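Local atomic coordinates of soluble inorganic pyrophosphatase (Toxoplasma gondii, PDB entry 5WRT), a protein that probably hydrolyses inorganic pyrophosphate to phosphate in a magnesium-dependent reaction, as a soluble type I pyrophosphatase. Residues F47-E52 and V137-L142; T57-E62 and L82-S87; G108-H113 and F205-A210. All coordinates share one frame; numbering follows the deposited sequence.

Overall arrangement
The construct holds the pyrophosphatase domain of a longer protein. Contact 1 pairs strands 47-53 and 136-149 of the main mixed sheet, and contact 2, about 20 Å away between centres, pairs strands 57-63 and 84-89 of a smaller antiparallel sheet. Contact 2 is nested inside the chain loop that contact 1 closes, and the two touch where Glu-52 packs on Met-61 and Glu-62. Contact 3 lies about 24 Å from contact 1 and 27 Å from contact 2, centre to centre; its segment 205-210 is on strand 204-212, the neighbour of strand 136-149. Contact 3 touches neither, its nearest atoms to contact 1 about 10 Å away, and the second subunit meets contact 2.

Contact 1 of 3, residues F47-E52 and V137-L142; sequences FNMVVE and VPVKVL
Phe-47 and Val-139 exchange two backbone hydrogen bonds, with Val-139 N 2.6 Å from Phe-47 O and Phe-47 N 2.8 Å from Val-139 O. The second is almost straight, at 174° about the hydrogen. Two residues along, Met-49 and Val-137 repeat the exchange with slightly longer bonds, Met-49 N to Val-137 O being 2.9 Å. Between these pairs, Asn-48 and Pro-138 form a non-hydrogen-bonded pair, where neither residue's N-H is needed across the pair, so a proline fits. The proline CA-H instead approaches Phe-47 O, CA lying 3.3 Å from it. The amide oxygen of Asn-48 lies against the proline ring, OD1 3.5 Å from Pro-138 N, a contact without a hydrogen bond, while ND2 makes a weak hydrogen bond to Pro-34 O.

The side chains of Phe-47, Met-49, Val-137 and Val-139 share the other face. Val-139 lays CG1 against Met-49 CB at 3.9 Å, and the extended thioether chain then runs on to strand 115-125, where it meets Val-123 and Glu-125. With CG anti to the carbonyl carbon (chi1 -55°), the Phe-47 ring swings along segment 137-142 past Val-139 and brings CD1 to 3.6 Å from Val-141 CG2. Helix 214-232 packs on this apolar layer, Val-221 against Phe-47 and Ala-217 against Val-141.

The short segments meet at 120° rather than fully antiparallel, a strongly twisted pairing. It is consistent with the curled sheet of the family I pyrophosphatase core, where strand 47-53 leads on to Glu-52, a known magnesium-binding residue whose ion is not bound to this chain here.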
ATOM      1  N   PHE A  47     -10.750 -21.544  12.149  1.00 26.40           N
ATOM      2  CA  PHE A  47     -11.115 -20.446  13.028  1.00 25.43           C
ATOM      3  C   PHE A  47     -12.172 -19.621  12.314  1.00 25.86           C
ATOM      4  O   PHE A  47     -12.117 -19.461  11.091  1.00 26.19           O
ATOM      5  CB  PHE A  47      -9.923 -19.538  13.367  1.00 23.98           C
ATOM      6  CG  PHE A  47      -8.741 -20.254  13.959  1.00 24.13           C
ATOM      7  CD1 PHE A  47      -7.884 -20.989  13.157  1.00 24.07           C
ATOM      8  CD2 PHE A  47      -8.472 -20.166  15.316  1.00 24.69           C
ATOM      9  CE1 PHE A  47      -6.789 -21.634  13.698  1.00 24.34           C
ATOM     10  CE2 PHE A  47      -7.379 -20.808  15.862  1.00 24.48           C
ATOM     11  CZ  PHE A  47      -6.536 -21.543  15.053  1.00 23.60           C
ATOM     12  N   ASN A  48     -13.127 -19.091  13.065  1.00 24.14           N
ATOM     13  CA  ASN A  48     -14.096 -18.186  12.469  1.00 25.39           C
ATOM     14  C   ASN A  48     -13.514 -16.783  12.392  1.00 24.65           C
ATOM     15  O   ASN A  48     -12.816 -16.329  13.304  1.00 23.69           O
ATOM     16  CB  ASN A  48     -15.408 -18.184  13.253  1.00 25.79           C
ATOM     17  CG  ASN A  48     -16.451 -19.101  12.639  1.00 27.70           C
ATOM     18  OD1 ASN A  48     -16.491 -19.289  11.422  1.00 27.61           O
ATOM     19  ND2 ASN A  48     -17.311 -19.663  13.477  1.00 28.54           N
ATOM     20  N   MET A  49     -13.789 -16.106  11.284  1.00 24.68           N
ATOM     21  CA  MET A  49     -13.345 -14.740  11.062  1.00 24.56           C
ATOM     22  C   MET A  49     -14.563 -13.855  10.861  1.00 25.92           C
ATOM     23  O   MET A  49     -15.422 -14.158  10.027  1.00 27.07           O
ATOM     24  CB  MET A  49     -12.419 -14.652   9.846  1.00 23.36           C
ATOM     25  CG  MET A  49     -12.314 -13.255   9.248  1.00 22.65           C
ATOM     26  SD  MET A  49     -11.325 -13.223   7.738  1.00 23.71           S
ATOM     27  CE  MET A  49     -11.136 -11.458   7.489  1.00 22.25           C
ATOM     28  N   VAL A  50     -14.639 -12.775  11.629  1.00 23.72           N
ATOM     29  CA  VAL A  50     -15.666 -11.759  11.436  1.00 24.42           C
ATOM     30  C   VAL A  50     -15.087 -10.723  10.482  1.00 24.07           C
ATOM     31  O   VAL A  50     -14.136 -10.014  10.821  1.00 23.52           O
ATOM     32  CB  VAL A  50     -16.096 -11.124  12.764  1.00 24.85           C
ATOM     33  CG1 VAL A  50     -17.052  -9.964  12.514  1.00 25.70           C
ATOM     34  CG2 VAL A  50     -16.741 -12.167  13.666  1.00 25.31           C
ATOM     35  N   VAL A  51     -15.655 -10.641   9.284  1.00 25.54           N
ATOM     36  CA  VAL A  51     -15.163  -9.716   8.269  1.00 25.66           C
ATOM     37  C   VAL A  51     -15.664  -8.320   8.609  1.00 26.63           C
ATOM     38  O   VAL A  51     -16.874  -8.080   8.664  1.00 27.28           O
ATOM     39  CB  VAL A  51     -15.617 -10.142   6.867  1.00 26.00           C
ATOM     40  CG1 VAL A  51     -15.106  -9.162   5.821  1.00 24.78           C
ATOM     41  CG2 VAL A  51     -15.144 -11.556   6.564  1.00 26.00           C
ATOM     42  N   GLU A  52     -14.731  -7.395   8.835  1.00 26.31           N
ATOM     43  CA  GLU A  52     -15.064  -5.998   9.082  1.00 26.20           C
ATOM     44  C   GLU A  52     -14.852  -5.129   7.849  1.00 27.99           C
ATOM     45  O   GLU A  52     -15.728  -4.335   7.492  1.00 28.24           O
ATOM     46  CB  GLU A  52     -14.235  -5.453  10.254  1.00 25.23           C
ATOM     47  CG  GLU A  52     -14.538  -6.101  11.597  1.00 25.28           C
ATOM     48  CD  GLU A  52     -13.566  -5.677  12.688  1.00 26.09           C
ATOM     49  OE1 GLU A  52     -12.390  -5.399  12.370  1.00 25.46           O
ATOM     50  OE2 GLU A  52     -13.979  -5.621  13.865  1.00 26.16           O
ATOM     51  N   VAL A 137     -16.791 -16.260   8.274  1.00 27.91           N
ATOM     52  CA  VAL A 137     -16.280 -17.344   7.440  1.00 29.94           C
ATOM     53  C   VAL A 137     -15.249 -18.159   8.212  1.00 28.85           C
ATOM     54  O   VAL A 137     -14.414 -17.591   8.932  1.00 25.81           O
ATOM     55  CB  VAL A 137     -15.687 -16.806   6.126  1.00 27.15           C
ATOM     56  CG1 VAL A 137     -16.775 -16.175   5.272  1.00 28.86           C
ATOM     57  CG2 VAL A 137     -14.583 -15.800   6.404  1.00 27.48           C
ATOM     58  N   PRO A 138     -15.280 -19.487   8.110  1.00 28.13           N
ATOM     59  CA  PRO A 138     -14.206 -20.296   8.699  1.00 27.02           C
ATOM     60  C   PRO A 138     -12.945 -20.190   7.856  1.00 25.40           C
ATOM     61  O   PRO A 138     -12.991 -20.301   6.629  1.00 25.51           O
ATOM     62  CB  PRO A 138     -14.777 -21.722   8.685  1.00 28.52           C
ATOM     63  CG  PRO A 138     -16.235 -21.577   8.329  1.00 30.71           C
ATOM     64  CD  PRO A 138     -16.343 -20.321   7.530  1.00 28.86           C
ATOM     65  N   VAL A 139     -11.815 -19.977   8.523  1.00 26.09           N
ATOM     66  CA  VAL A 139     -10.546 -19.779   7.838  1.00 25.40           C
ATOM     67  C   VAL A 139      -9.505 -20.718   8.427  1.00 24.19           C
ATOM     68  O   VAL A 139      -9.577 -21.112   9.596  1.00 24.71           O
ATOM     69  CB  VAL A 139     -10.059 -18.312   7.931  1.00 24.11           C
ATOM     70  CG1 VAL A 139     -11.093 -17.365   7.342  1.00 24.28           C
ATOM     71  CG2 VAL A 139      -9.744 -17.942   9.375  1.00 22.72           C
ATOM     72  N   LYS A 140      -8.530 -21.079   7.599  1.00 24.36           N
ATOM     73  CA  LYS A 140      -7.345 -21.796   8.045  1.00 24.44           C
ATOM     74  C   LYS A 140      -6.200 -20.804   8.169  1.00 24.17           C
ATOM     75  O   LYS A 140      -5.914 -20.055   7.228  1.00 24.44           O
ATOM     76  CB  LYS A 140      -6.982 -22.923   7.078  1.00 24.90           C
ATOM     77  CG  LYS A 140      -5.646 -23.583   7.371  1.00 25.18           C
ATOM     78  CD  LYS A 140      -5.453 -24.839   6.536  1.00 28.26           C
ATOM     79  CE  LYS A 140      -5.820 -24.602   5.081  1.00 29.25           C
ATOM     80  NZ  LYS A 140      -5.449 -25.761   4.222  1.00 29.28           N
ATOM     81  N   VAL A 141      -5.557 -20.799   9.328  1.00 21.96           N
ATOM     82  CA  VAL A 141      -4.506 -19.835   9.624  1.00 22.67           C
ATOM     83  C   VAL A 141      -3.212 -20.270   8.947  1.00 23.82           C
ATOM     84  O   VAL A 141      -2.807 -21.435   9.042  1.00 25.07           O
ATOM     85  CB  VAL A 141      -4.333 -19.688  11.143  1.00 22.83           C
ATOM     86  CG1 VAL A 141      -2.967 -19.163  11.471  1.00 23.67           C
ATOM     87  CG2 VAL A 141      -5.410 -18.766  11.701  1.00 21.50           C
ATOM     88  N   LEU A 142      -2.556 -19.327   8.262  1.00 22.24           N
ATOM     89  CA  LEU A 142      -1.351 -19.614   7.497  1.00 22.69           C
ATOM     90  C   LEU A 142      -0.089 -18.976   8.060  1.00 22.57           C
ATOM     91  O   LEU A 142       1.009 -19.459   7.766  1.00 23.16           O
ATOM     92  CB  LEU A 142      -1.522 -19.146   6.045  1.00 22.79           C
ATOM     93  CG  LEU A 142      -2.680 -19.759   5.259  1.00 23.19           C
ATOM     94  CD1 LEU A 142      -2.925 -18.976   3.976  1.00 23.21           C
ATOM     95  CD2 LEU A 142      -2.405 -21.221   4.959  1.00 24.12           C
TER

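Contact 2 of 3, residues T57-E62 and L82-S87; sequences TRRKME and LREYAS
Arg-83 O takes two donors, Lys-60 N at 3.3 Å and Gln-74 NE2. Tyr-85 N donates to Arg-58 O at 2.9 Å, and the two cross-strand bonds frame the non-hydrogen-bonded pair of Arg-59 and Glu-84.

Glu-84 serves both arginines. Its OE1 takes Arg-58 NE at 3.0 Å, a salt bridge in the guanidinium plane but 30° out of the carboxylate plane, on the syn side. Its OE2 is 4.1 Å from Arg-59 NE, well off that guanidinium plane, and a water bridges the two.

Lys-60, extended with CG anti to the backbone N (chi1 -174°), crosses Tyr-85 at about a right angle, CD 3.6 Å from Tyr-85 CE1, and runs alongside Arg-83. Arg-83 NH1 forms a salt bridge with Asp-75, which also makes a long, weak ion pair with Lys-60 NZ and probably offsets both charges. A second water joins Tyr-85 OH to Glu-62 OE2.

Where Arg-58, Ala-86 and Ser-87 meet the second subunit, Ser-87 OG bonds its Tyr-90 OH. An inverse gamma turn centred on Lys-60 (Met-61 N to Arg-59 O) interrupts strand 57-63, and the side chain of Tyr-85 lies about 6 Å from a bound magnesium ion, consistent with a place beside the active site.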
ATOM      1  N   THR A  57     -11.756  -2.141  -0.250  1.00 27.69           N
ATOM      2  CA  THR A  57     -12.419  -0.980   0.328  1.00 28.69           C
ATOM      3  C   THR A  57     -11.462  -0.302   1.302  1.00 28.64           C
ATOM      4  O   THR A  57     -10.386  -0.820   1.611  1.00 27.18           O
ATOM      5  CB  THR A  57     -13.727  -1.349   1.046  1.00 29.16           C
ATOM      6  OG1 THR A  57     -13.438  -2.141   2.204  1.00 28.36           O
ATOM      7  CG2 THR A  57     -14.660  -2.118   0.118  1.00 29.58           C
ATOM      8  N   ARG A  58     -11.857   0.877   1.787  1.00 30.16           N
ATOM      9  CA  ARG A  58     -10.978   1.643   2.659  1.00 31.15           C
ATOM     10  C   ARG A  58     -11.683   2.294   3.843  1.00 30.96           C
ATOM     11  O   ARG A  58     -11.014   2.969   4.631  1.00 31.62           O
ATOM     12  CB  ARG A  58     -10.195   2.704   1.865  1.00 31.33           C
ATOM     13  CG  ARG A  58     -10.992   3.842   1.279  1.00 32.87           C
ATOM     14  CD  ARG A  58     -10.025   4.924   0.825  1.00 32.87           C
ATOM     15  NE  ARG A  58     -10.684   6.022   0.128  1.00 38.00           N
ATOM     16  CZ  ARG A  58     -10.403   6.385  -1.120  1.00 37.08           C
ATOM     17  NH1 ARG A  58      -9.470   5.736  -1.805  1.00 34.63           N
ATOM     18  NH2 ARG A  58     -11.049   7.398  -1.679  1.00 36.97           N
ATOM     19  N   ARG A  59     -12.996   2.138   3.990  1.00 30.06           N
ATOM     20  CA  ARG A  59     -13.662   2.657   5.176  1.00 32.74           C
ATOM     21  C   ARG A  59     -13.288   1.810   6.387  1.00 31.92           C
ATOM     22  O   ARG A  59     -13.294   0.577   6.329  1.00 31.41           O
ATOM     23  CB  ARG A  59     -15.179   2.657   4.995  1.00 35.33           C
ATOM     24  CG  ARG A  59     -15.690   3.604   3.930  1.00 36.29           C
ATOM     25  CD  ARG A  59     -17.209   3.676   3.952  1.00 39.89           C
ATOM     26  NE  ARG A  59     -17.716   4.680   3.022  1.00 41.96           N
ATOM     27  CZ  ARG A  59     -18.130   4.417   1.787  1.00 44.16           C
ATOM     28  NH1 ARG A  59     -18.102   3.173   1.327  1.00 43.22           N
ATOM     29  NH2 ARG A  59     -18.572   5.398   1.011  1.00 44.61           N
ATOM     30  N   LYS A  60     -12.971   2.479   7.495  1.00 31.88           N
ATOM     31  CA  LYS A  60     -12.507   1.795   8.700  1.00 32.35           C
ATOM     32  C   LYS A  60     -13.719   1.277   9.468  1.00 32.48           C
ATOM     33  O   LYS A  60     -14.184   1.867  10.446  1.00 34.43           O
ATOM     34  CB  LYS A  60     -11.652   2.726   9.550  1.00 31.93           C
ATOM     35  CG  LYS A  60     -10.999   2.056  10.748  1.00 31.46           C
ATOM     36  CD  LYS A  60      -9.745   2.802  11.177  1.00 33.39           C
ATOM     37  CE  LYS A  60      -9.233   2.305  12.519  1.00 33.12           C
ATOM     38  NZ  LYS A  60      -8.412   3.327  13.225  1.00 37.84           N
ATOM     39  N   MET A  61     -14.238   0.142   9.006  1.00 29.25           N
ATOM     40  CA  MET A  61     -15.326  -0.533   9.698  1.00 30.27           C
ATOM     41  C   MET A  61     -14.760  -1.409  10.806  1.00 29.55           C
ATOM     42  O   MET A  61     -13.776  -2.126  10.607  1.00 29.40           O
ATOM     43  CB  MET A  61     -16.140  -1.378   8.719  1.00 30.34           C
ATOM     44  CG  MET A  61     -16.566  -0.627   7.466  1.00 32.79           C
ATOM     45  SD  MET A  61     -17.695   0.739   7.796  1.00 34.43           S
ATOM     46  CE  MET A  61     -19.099  -0.135   8.478  1.00 36.15           C
ATOM     47  N   GLU A  62     -15.399  -1.368  11.972  1.00 29.42           N
ATOM     48  CA  GLU A  62     -14.943  -2.142  13.118  1.00 29.13           C
ATOM     49  C   GLU A  62     -16.125  -2.492  14.004  1.00 31.91           C
ATOM     50  O   GLU A  62     -17.124  -1.770  14.046  1.00 33.81           O
ATOM     51  CB  GLU A  62     -13.911  -1.376  13.961  1.00 29.15           C
ATOM     52  CG  GLU A  62     -12.571  -1.127  13.297  1.00 31.56           C
ATOM     53  CD  GLU A  62     -11.668  -0.239  14.132  1.00 35.13           C
ATOM     54  OE1 GLU A  62     -12.175   0.443  15.052  1.00 35.26           O
ATOM     55  OE2 GLU A  62     -10.448  -0.227  13.867  1.00 34.35           O
ATOM     56  N   LEU A  82     -16.461  10.589   9.637  1.00 46.43           N
ATOM     57  CA  LEU A  82     -16.162   9.198   9.324  1.00 43.40           C
ATOM     58  C   LEU A  82     -14.690   9.026   8.975  1.00 41.44           C
ATOM     59  O   LEU A  82     -14.131   9.795   8.186  1.00 41.14           O
ATOM     60  CB  LEU A  82     -17.038   8.735   8.162  1.00 42.66           C
ATOM     61  CG  LEU A  82     -18.532   8.708   8.474  1.00 46.26           C
ATOM     62  CD1 LEU A  82     -19.320   8.407   7.220  1.00 45.09           C
ATOM     63  CD2 LEU A  82     -18.828   7.677   9.552  1.00 43.54           C
ATOM     64  N   ARG A  83     -14.058   8.021   9.572  1.00 40.55           N
ATOM     65  CA  ARG A  83     -12.640   7.761   9.363  1.00 40.08           C
ATOM     66  C   ARG A  83     -12.456   6.693   8.293  1.00 37.17           C
ATOM     67  O   ARG A  83     -13.121   5.651   8.322  1.00 35.85           O
ATOM     68  CB  ARG A  83     -11.954   7.339  10.665  1.00 38.88           C
ATOM     69  CG  ARG A  83     -10.573   6.728  10.460  1.00 40.01           C
ATOM     70  CD  ARG A  83      -9.887   6.385  11.774  1.00 39.20           C
ATOM     71  NE  ARG A  83      -9.292   7.569  12.390  1.00 43.64           N
ATOM     72  CZ  ARG A  83      -9.566   8.003  13.616  1.00 47.67           C
ATOM     73  NH1 ARG A  83     -10.428   7.346  14.378  1.00 45.60           N
ATOM     74  NH2 ARG A  83      -8.971   9.095  14.081  1.00 47.91           N
ATOM     75  N   GLU A  84     -11.554   6.959   7.356  1.00 35.36           N
ATOM     76  CA  GLU A  84     -11.133   5.999   6.350  1.00 35.36           C
ATOM     77  C   GLU A  84      -9.629   5.801   6.460  1.00 34.37           C
ATOM     78  O   GLU A  84      -8.908   6.679   6.943  1.00 35.35           O
ATOM     79  CB  GLU A  84     -11.474   6.470   4.931  1.00 34.05           C
ATOM     80  CG  GLU A  84     -12.950   6.648   4.643  1.00 37.10           C
ATOM     81  CD  GLU A  84     -13.209   6.963   3.180  1.00 38.21           C
ATOM     82  OE1 GLU A  84     -12.224   7.103   2.419  1.00 36.45           O
ATOM     83  OE2 GLU A  84     -14.391   7.075   2.791  1.00 38.01           O
ATOM     84  N   TYR A  85      -9.157   4.638   6.022  1.00 31.51           N
ATOM     85  CA  TYR A  85      -7.727   4.482   5.816  1.00 31.33           C
ATOM     86  C   TYR A  85      -7.291   5.327   4.625  1.00 31.71           C
ATOM     87  O   TYR A  85      -8.069   5.592   3.704  1.00 31.69           O
ATOM     88  CB  TYR A  85      -7.368   3.013   5.588  1.00 29.89           C
ATOM     89  CG  TYR A  85      -7.464   2.166   6.837  1.00 29.09           C
ATOM     90  CD1 TYR A  85      -6.894   2.590   8.031  1.00 31.16           C
ATOM     91  CD2 TYR A  85      -8.121   0.943   6.825  1.00 28.21           C
ATOM     92  CE1 TYR A  85      -6.977   1.825   9.176  1.00 30.23           C
ATOM     93  CE2 TYR A  85      -8.210   0.168   7.966  1.00 28.82           C
ATOM     94  CZ  TYR A  85      -7.637   0.615   9.140  1.00 30.58           C
ATOM     95  OH  TYR A  85      -7.720  -0.150  10.282  1.00 32.58           O
ATOM     96  N   ALA A  86      -6.027   5.755   4.648  1.00 30.44           N
ATOM     97  CA  ALA A  86      -5.512   6.565   3.553  1.00 30.02           C
ATOM     98  C   ALA A  86      -5.382   5.773   2.261  1.00 29.31           C
ATOM     99  O   ALA A  86      -5.310   6.373   1.184  1.00 29.38           O
ATOM    100  CB  ALA A  86      -4.158   7.166   3.933  1.00 31.08           C
ATOM    101  N   SER A  87      -5.356   4.446   2.343  1.00 28.41           N
ATOM    102  CA  SER A  87      -5.185   3.588   1.184  1.00 26.92           C
ATOM    103  C   SER A  87      -6.220   2.474   1.211  1.00 26.98           C
ATOM    104  O   SER A  87      -6.716   2.089   2.274  1.00 27.64           O
ATOM    105  CB  SER A  87      -3.775   2.991   1.139  1.00 27.48           C
ATOM    106  OG  SER A  87      -2.820   3.985   0.814  1.00 28.00           O
TER
HETATM  107  O   HOH W   1     -16.498   7.136   4.234  1.00 39.48           O
HETATM  108  O   HOH W   2      -9.499  -1.585  11.582  1.00 28.85           O

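Contact 3 of 3, residues G108-H113 and F205-A210; sequences GREVFH and FGHDEA
His-207 N donates to Glu-110 O at 2.8 Å, with an angle of 160° at the hydrogen. The donor sits 31° out of the carbonyl plane. The same oxygen lies 3.1 Å from Gly-206 CA, where no side chain stands between the two backbones.

Beside this bond, the imidazole of His-207 receives Glu-110 over one face in a CH-pi contact, CB standing 3.7 Å from the ring centroid. With its CG anti to the carbonyl carbon (chi1 -64°), the histidine reaches across to the other loop. Val-111 lies alongside it, CG1 3.7 Å from His-207 NE2. At the other end of the contact, Phe-112 turns the edge of its ring to the backbone, CE2 being 3.8 Å from Phe-205 O.

Both segments are folded into tight turns by backbone bonds of their own. In 108-113, His-113 N bonds back to Gly-108 O at 2.9 Å, around a weaker bond from Phe-112 N to Arg-109 O, and the chain takes a left-handed conformation at Phe-112 and His-113. In 205-210, the residues His-207 to Glu-209 are all left-handed, and Glu-209 N closes on Gly-206 O at 3.0 Å. Farther out, strand 136-149 backs the contact: Ala-146 bonds to the backbone of Gly-206, and Ile-148 touches Phe-112. The Glu-209 carboxylate forms a salt bridge with Arg-192 of helix 183-193.

A single direct hydrogen bond and modest apolar packing therefore join the peripheral loop to strand 204-212. The Glu-110 carboxylate, near the imidazole without touching it, might slightly favour a protonated His-207.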
ATOM      1  N   GLY A 108       8.030 -10.802  24.204  1.00 43.97           N
ATOM      2  CA  GLY A 108       9.440 -11.133  24.195  1.00 43.03           C
ATOM      3  C   GLY A 108      10.318 -10.060  23.584  1.00 43.45           C
ATOM      4  O   GLY A 108       9.847  -8.972  23.241  1.00 41.90           O
ATOM      5  N   ARG A 109      11.603 -10.367  23.428  1.00 41.03           N
ATOM      6  CA  ARG A 109      12.538  -9.393  22.884  1.00 41.34           C
ATOM      7  C   ARG A 109      12.492  -9.339  21.362  1.00 39.48           C
ATOM      8  O   ARG A 109      12.916  -8.341  20.770  1.00 38.89           O
ATOM      9  CB  ARG A 109      13.948  -9.781  23.342  1.00 44.01           C
ATOM     10  CG  ARG A 109      15.101  -9.030  22.721  1.00 44.50           C
ATOM     11  CD  ARG A 109      15.227  -7.615  23.226  1.00 44.93           C
ATOM     12  NE  ARG A 109      16.404  -6.998  22.625  1.00 48.03           N
ATOM     13  CZ  ARG A 109      17.626  -7.028  23.149  1.00 49.34           C
ATOM     14  NH1 ARG A 109      17.850  -7.628  24.310  1.00 48.97           N
ATOM     15  NH2 ARG A 109      18.623  -6.440  22.507  1.00 45.87           N
ATOM     16  N   GLU A 110      11.927 -10.361  20.723  1.00 39.68           N
ATOM     17  CA  GLU A 110      11.672 -10.349  19.287  1.00 38.98           C
ATOM     18  C   GLU A 110      10.590  -9.359  18.874  1.00 38.12           C
ATOM     19  O   GLU A 110      10.539  -8.977  17.702  1.00 35.60           O
ATOM     20  CB  GLU A 110      11.348 -11.771  18.847  1.00 38.25           C
ATOM     21  CG  GLU A 110      12.520 -12.692  19.154  1.00 40.80           C
ATOM     22  CD  GLU A 110      12.346 -13.465  20.449  1.00 43.83           C
ATOM     23  OE1 GLU A 110      13.025 -14.501  20.619  1.00 43.56           O
ATOM     24  OE2 GLU A 110      11.579 -13.004  21.323  1.00 45.38           O
ATOM     25  N   VAL A 111       9.734  -8.935  19.797  1.00 37.71           N
ATOM     26  CA  VAL A 111       8.697  -7.960  19.496  1.00 36.32           C
ATOM     27  C   VAL A 111       8.961  -6.637  20.214  1.00 37.55           C
ATOM     28  O   VAL A 111       8.035  -5.868  20.454  1.00 36.59           O
ATOM     29  CB  VAL A 111       7.303  -8.515  19.830  1.00 34.90           C
ATOM     30  CG1 VAL A 111       7.017  -9.756  19.001  1.00 32.86           C
ATOM     31  CG2 VAL A 111       7.193  -8.830  21.311  1.00 38.66           C
ATOM     32  N   PHE A 112      10.225  -6.367  20.547  1.00 38.51           N
ATOM     33  CA  PHE A 112      10.638  -5.140  21.233  1.00 38.22           C
ATOM     34  C   PHE A 112       9.907  -4.963  22.559  1.00 39.79           C
ATOM     35  O   PHE A 112       9.671  -3.834  22.999  1.00 39.79           O
ATOM     36  CB  PHE A 112      10.432  -3.898  20.361  1.00 38.28           C
ATOM     37  CG  PHE A 112      10.906  -4.054  18.946  1.00 38.94           C
ATOM     38  CD1 PHE A 112      12.234  -3.843  18.619  1.00 39.63           C
ATOM     39  CD2 PHE A 112      10.015  -4.372  17.936  1.00 36.80           C
ATOM     40  CE1 PHE A 112      12.667  -3.976  17.315  1.00 39.67           C
ATOM     41  CE2 PHE A 112      10.441  -4.503  16.631  1.00 34.96           C
ATOM     42  CZ  PHE A 112      11.770  -4.305  16.319  1.00 36.74           C
ATOM     43  N   HIS A 113       9.545  -6.074  23.204  1.00 40.45           N
ATOM     44  CA  HIS A 113       8.820  -6.071  24.476  1.00 42.06           C
ATOM     45  C   HIS A 113       7.498  -5.305  24.393  1.00 42.20           C
ATOM     46  O   HIS A 113       6.968  -4.867  25.419  1.00 43.83           O
ATOM     47  CB  HIS A 113       9.696  -5.502  25.600  1.00 46.68           C
ATOM     48  CG  HIS A 113      10.930  -6.306  25.869  1.00 46.51           C
ATOM     49  ND1 HIS A 113      10.889  -7.631  26.246  1.00 45.73           N
ATOM     50  CD2 HIS A 113      12.241  -5.976  25.801  1.00 46.59           C
ATOM     51  CE1 HIS A 113      12.120  -8.081  26.404  1.00 47.36           C
ATOM     52  NE2 HIS A 113      12.960  -7.097  26.141  1.00 48.99           N
ATOM     53  N   PHE A 205       8.257  -4.155  12.367  1.00 29.14           N
ATOM     54  CA  PHE A 205       7.820  -5.535  12.511  1.00 28.84           C
ATOM     55  C   PHE A 205       8.798  -6.287  13.396  1.00 30.74           C
ATOM     56  O   PHE A 205      10.015  -6.181  13.215  1.00 33.01           O
ATOM     57  CB  PHE A 205       7.701  -6.228  11.149  1.00 27.61           C
ATOM     58  CG  PHE A 205       6.575  -5.709  10.305  1.00 28.48           C
ATOM     59  CD1 PHE A 205       6.784  -4.672   9.410  1.00 28.53           C
ATOM     60  CD2 PHE A 205       5.305  -6.254  10.408  1.00 27.46           C
ATOM     61  CE1 PHE A 205       5.746  -4.188   8.634  1.00 26.69           C
ATOM     62  CE2 PHE A 205       4.263  -5.773   9.637  1.00 26.94           C
ATOM     63  CZ  PHE A 205       4.483  -4.737   8.748  1.00 25.45           C
ATOM     64  N   GLY A 206       8.265  -7.033  14.356  1.00 30.92           N
ATOM     65  CA  GLY A 206       9.082  -7.901  15.171  1.00 30.06           C
ATOM     66  C   GLY A 206       9.530  -9.121  14.387  1.00 30.71           C
ATOM     67  O   GLY A 206       9.169  -9.331  13.227  1.00 28.97           O
ATOM     68  N   HIS A 207      10.348  -9.942  15.048  1.00 30.85           N
ATOM     69  CA  HIS A 207      10.864 -11.183  14.464  1.00 30.52           C
ATOM     70  C   HIS A 207      11.567 -10.927  13.135  1.00 29.63           C
ATOM     71  O   HIS A 207      11.461 -11.713  12.190  1.00 29.69           O
ATOM     72  CB  HIS A 207       9.749 -12.220  14.296  1.00 29.69           C
ATOM     73  CG  HIS A 207       9.142 -12.673  15.588  1.00 32.02           C
ATOM     74  ND1 HIS A 207       9.658 -13.714  16.330  1.00 32.02           N
ATOM     75  CD2 HIS A 207       8.056 -12.231  16.268  1.00 30.90           C
ATOM     76  CE1 HIS A 207       8.923 -13.890  17.412  1.00 34.59           C
ATOM     77  NE2 HIS A 207       7.944 -13.003  17.399  1.00 32.50           N
ATOM     78  N   ASP A 208      12.288  -9.805  13.058  1.00 31.24           N
ATOM     79  CA  ASP A 208      13.046  -9.428  11.862  1.00 32.24           C
ATOM     80  C   ASP A 208      12.150  -9.356  10.626  1.00 29.60           C
ATOM     81  O   ASP A 208      12.561  -9.715   9.520  1.00 29.06           O
ATOM     82  CB  ASP A 208      14.224 -10.379  11.629  1.00 33.66           C
ATOM     83  CG  ASP A 208      15.235 -10.342  12.761  1.00 39.94           C
ATOM     84  OD1 ASP A 208      15.490  -9.243  13.302  1.00 39.41           O
ATOM     85  OD2 ASP A 208      15.778 -11.413  13.111  1.00 40.31           O
ATOM     86  N   GLU A 209      10.909  -8.905  10.819  1.00 29.30           N
ATOM     87  CA  GLU A 209       9.910  -8.705   9.769  1.00 27.78           C
ATOM     88  C   GLU A 209       9.419 -10.004   9.144  1.00 27.49           C
ATOM     89  O   GLU A 209       8.676  -9.959   8.157  1.00 27.17           O
ATOM     90  CB  GLU A 209      10.424  -7.787   8.653  1.00 27.19           C
ATOM     91  CG  GLU A 209      11.042  -6.490   9.138  1.00 29.36           C
ATOM     92  CD  GLU A 209      11.105  -5.443   8.048  1.00 28.52           C
ATOM     93  OE1 GLU A 209      10.945  -5.807   6.863  1.00 29.05           O
ATOM     94  OE2 GLU A 209      11.311  -4.258   8.377  1.00 30.42           O
ATOM     95  N   ALA A 210       9.799 -11.157   9.685  1.00 24.84           N
ATOM     96  CA  ALA A 210       9.397 -12.419   9.084  1.00 24.69           C
ATOM     97  C   ALA A 210       7.906 -12.672   9.273  1.00 24.04           C
ATOM     98  O   ALA A 210       7.297 -12.253  10.262  1.00 23.71           O
ATOM     99  CB  ALA A 210      10.194 -13.575   9.689  1.00 25.67           C
TER